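3-phosphoshikimate 1-carboxyvinyltransferase (PDB 7M0O) probably transfers the enolpyruvyl group of phosphoenolpyruvate to the 5-hydroxyl of shikimate 3-phosphate, a late step of chorismate biosynthesis. Local coordinates at residues Asn333-Arg336 and Arg340-Thr343. Numbering follows the deposited sequence.
Sequences NLRR and RVAT
Arg335 and Leu334, near the C-terminal end of helix 326-336, meet Val341 on the strand that follows. The two segments flank a three-residue helix-to-strand connection of the alpha/beta EPSP synthase fold. Strand 340-344 is an outermost strand of a four-stranded mixed sheet, and the helix packs against one face of that sheet. Val341 points toward the helix. Its CG1 is anti to the backbone N (chi1 -179°), which leaves CG2 to meet Leu334 CB at 3.7 Å, the side chains crossing at about a right angle. Val341 also touches Ile348, and Leu334 touches Ile350, both on the neighbouring strand 347-351; Phe372 of helix 366-375 packs on Leu334. Arg335 is solvent-exposed and makes the polar half of the contact. Its chain runs extended from CG to NE and reaches across Val341, NE passing 3.9 Å from Val341 CB. The guanidinium then reaches the strand backbone: Arg335 NH2 donates to Val341 O at 2.9 Å, with an N-H...O angle of 152°. The donor approaches from above the carbonyl plane. A water at the guanidinium edge, in its plane, completes the link: it accepts from Arg335 NE at 3.1 Å and from Val341 N at 3.0 Å.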
ATOM      1  N   ASN A 333       4.844   0.424 -26.079  1.00 13.98           N
ATOM      2  CA  ASN A 333       3.468   0.012 -26.339  1.00 16.59           C
ATOM      3  C   ASN A 333       2.689   1.107 -27.060  1.00 14.29           C
ATOM      4  O   ASN A 333       1.870   0.816 -27.938  1.00 14.45           O
ATOM      5  CB  ASN A 333       2.808  -0.390 -25.022  1.00 13.49           C
ATOM      6  CG  ASN A 333       3.190  -1.809 -24.606  1.00 16.08           C
ATOM      7  OD1 ASN A 333       2.902  -2.778 -25.325  1.00 18.74           O
ATOM      8  ND2 ASN A 333       3.866  -1.940 -23.474  1.00 14.95           N
ATOM      9  N   LEU A 334       2.956   2.376 -26.730  1.00 11.44           N
ATOM     10  CA  LEU A 334       2.301   3.479 -27.426  1.00 10.90           C
ATOM     11  C   LEU A 334       2.705   3.500 -28.894  1.00 16.48           C
ATOM     12  O   LEU A 334       1.872   3.749 -29.777  1.00 15.16           O
ATOM     13  CB  LEU A 334       2.646   4.805 -26.746  1.00 13.65           C
ATOM     14  CG  LEU A 334       1.804   5.161 -25.522  1.00 16.00           C
ATOM     15  CD1 LEU A 334       2.446   6.305 -24.706  1.00 12.21           C
ATOM     16  CD2 LEU A 334       0.388   5.511 -25.944  1.00 14.72           C
ATOM     17  N   ARG A 335       3.971   3.188 -29.173  1.00 15.92           N
ATOM     18  CA  ARG A 335       4.437   3.168 -30.556  1.00 14.83           C
ATOM     19  C   ARG A 335       3.821   2.010 -31.323  1.00 15.58           C
ATOM     20  O   ARG A 335       3.506   2.143 -32.511  1.00 19.89           O
ATOM     21  CB  ARG A 335       5.960   3.084 -30.585  1.00 13.18           C
ATOM     22  CG  ARG A 335       6.646   4.403 -30.240  1.00 16.00           C
ATOM     23  CD  ARG A 335       8.132   4.181 -29.932  1.00 16.65           C
ATOM     24  NE  ARG A 335       8.835   5.435 -29.688  1.00 18.70           N
ATOM     25  CZ  ARG A 335       9.873   5.545 -28.866  1.00 23.04           C
ATOM     26  NH1 ARG A 335      10.324   4.477 -28.211  1.00 24.75           N
ATOM     27  NH2 ARG A 335      10.466   6.717 -28.697  1.00 21.14           N
ATOM     28  N   ARG A 336       3.650   0.869 -30.661  1.00 16.02           N
ATOM     29  CA  ARG A 336       2.982  -0.261 -31.298  1.00 19.88           C
ATOM     30  C   ARG A 336       1.552   0.092 -31.690  1.00 20.77           C
ATOM     31  O   ARG A 336       1.030  -0.427 -32.686  1.00 20.37           O
ATOM     32  CB  ARG A 336       3.008  -1.475 -30.366  1.00 22.64           C
ATOM     33  CG  ARG A 336       2.592  -2.780 -31.025  1.00 28.02           C
ATOM     34  CD  ARG A 336       2.857  -3.965 -30.106  1.00 27.44           C
ATOM     35  NE  ARG A 336       4.261  -4.014 -29.721  1.00 35.63           N
ATOM     36  CZ  ARG A 336       4.708  -4.605 -28.622  1.00 32.83           C
ATOM     37  NH1 ARG A 336       3.858  -5.197 -27.797  1.00 32.39           N
ATOM     38  NH2 ARG A 336       6.003  -4.603 -28.346  1.00 29.99           N
ATOM     39  N   ARG A 340       3.157   8.592 -31.834  1.00 13.11           N
ATOM     40  CA  ARG A 340       4.539   9.062 -31.811  1.00 16.92           C
ATOM     41  C   ARG A 340       4.935   9.426 -30.380  1.00 13.64           C
ATOM     42  O   ARG A 340       4.179  10.096 -29.664  1.00 13.73           O
ATOM     43  CB  ARG A 340       4.743  10.252 -32.757  1.00 16.81           C
ATOM     44  CG  ARG A 340       6.159  10.865 -32.662  1.00 21.63           C
ATOM     45  CD  ARG A 340       6.442  11.898 -33.756  1.00 15.63           C
ATOM     46  NE  ARG A 340       5.455  12.981 -33.752  1.00 19.44           N
ATOM     47  CZ  ARG A 340       5.668  14.191 -33.256  1.00 18.12           C
ATOM     48  NH1 ARG A 340       6.846  14.496 -32.718  1.00 19.26           N
ATOM     49  NH2 ARG A 340       4.700  15.095 -33.309  1.00 28.05           N
ATOM     50  N   VAL A 341       6.120   8.974 -29.967  1.00 14.42           N
ATOM     51  CA  VAL A 341       6.630   9.166 -28.610  1.00 14.62           C
ATOM     52  C   VAL A 341       8.108   9.537 -28.684  1.00 17.96           C
ATOM     53  O   VAL A 341       8.868   8.954 -29.465  1.00 22.25           O
ATOM     54  CB  VAL A 341       6.447   7.891 -27.750  1.00 13.65           C
ATOM     55  CG1 VAL A 341       6.969   8.115 -26.328  1.00 12.87           C
ATOM     56  CG2 VAL A 341       5.000   7.452 -27.720  1.00 12.57           C
ATOM     57  N   ALA A 342       8.514  10.512 -27.873  1.00 15.17           N
ATOM     58  CA  ALA A 342       9.919  10.850 -27.657  1.00 14.09           C
ATOM     59  C   ALA A 342      10.255  10.585 -26.194  1.00 19.42           C
ATOM     60  O   ALA A 342       9.387  10.693 -25.326  1.00 14.24           O
ATOM     61  CB  ALA A 342      10.202  12.310 -28.008  1.00 15.94           C
ATOM     62  N   THR A 343      11.507  10.214 -25.912  1.00 14.83           N
ATOM     63  CA  THR A 343      11.907   9.997 -24.525  1.00 15.70           C
ATOM     64  C   THR A 343      13.276  10.607 -24.259  1.00 20.77           C
ATOM     65  O   THR A 343      14.080  10.833 -25.172  1.00 21.29           O
ATOM     66  CB  THR A 343      11.935   8.508 -24.129  1.00 20.59           C
ATOM     67  OG1 THR A 343      12.976   7.825 -24.842  1.00 19.31           O
ATOM     68  CG2 THR A 343      10.583   7.817 -24.380  1.00 16.33           C
TER
HETATM   69  O   HOH W   1       7.720   7.347 -31.878  1.00 15.67           O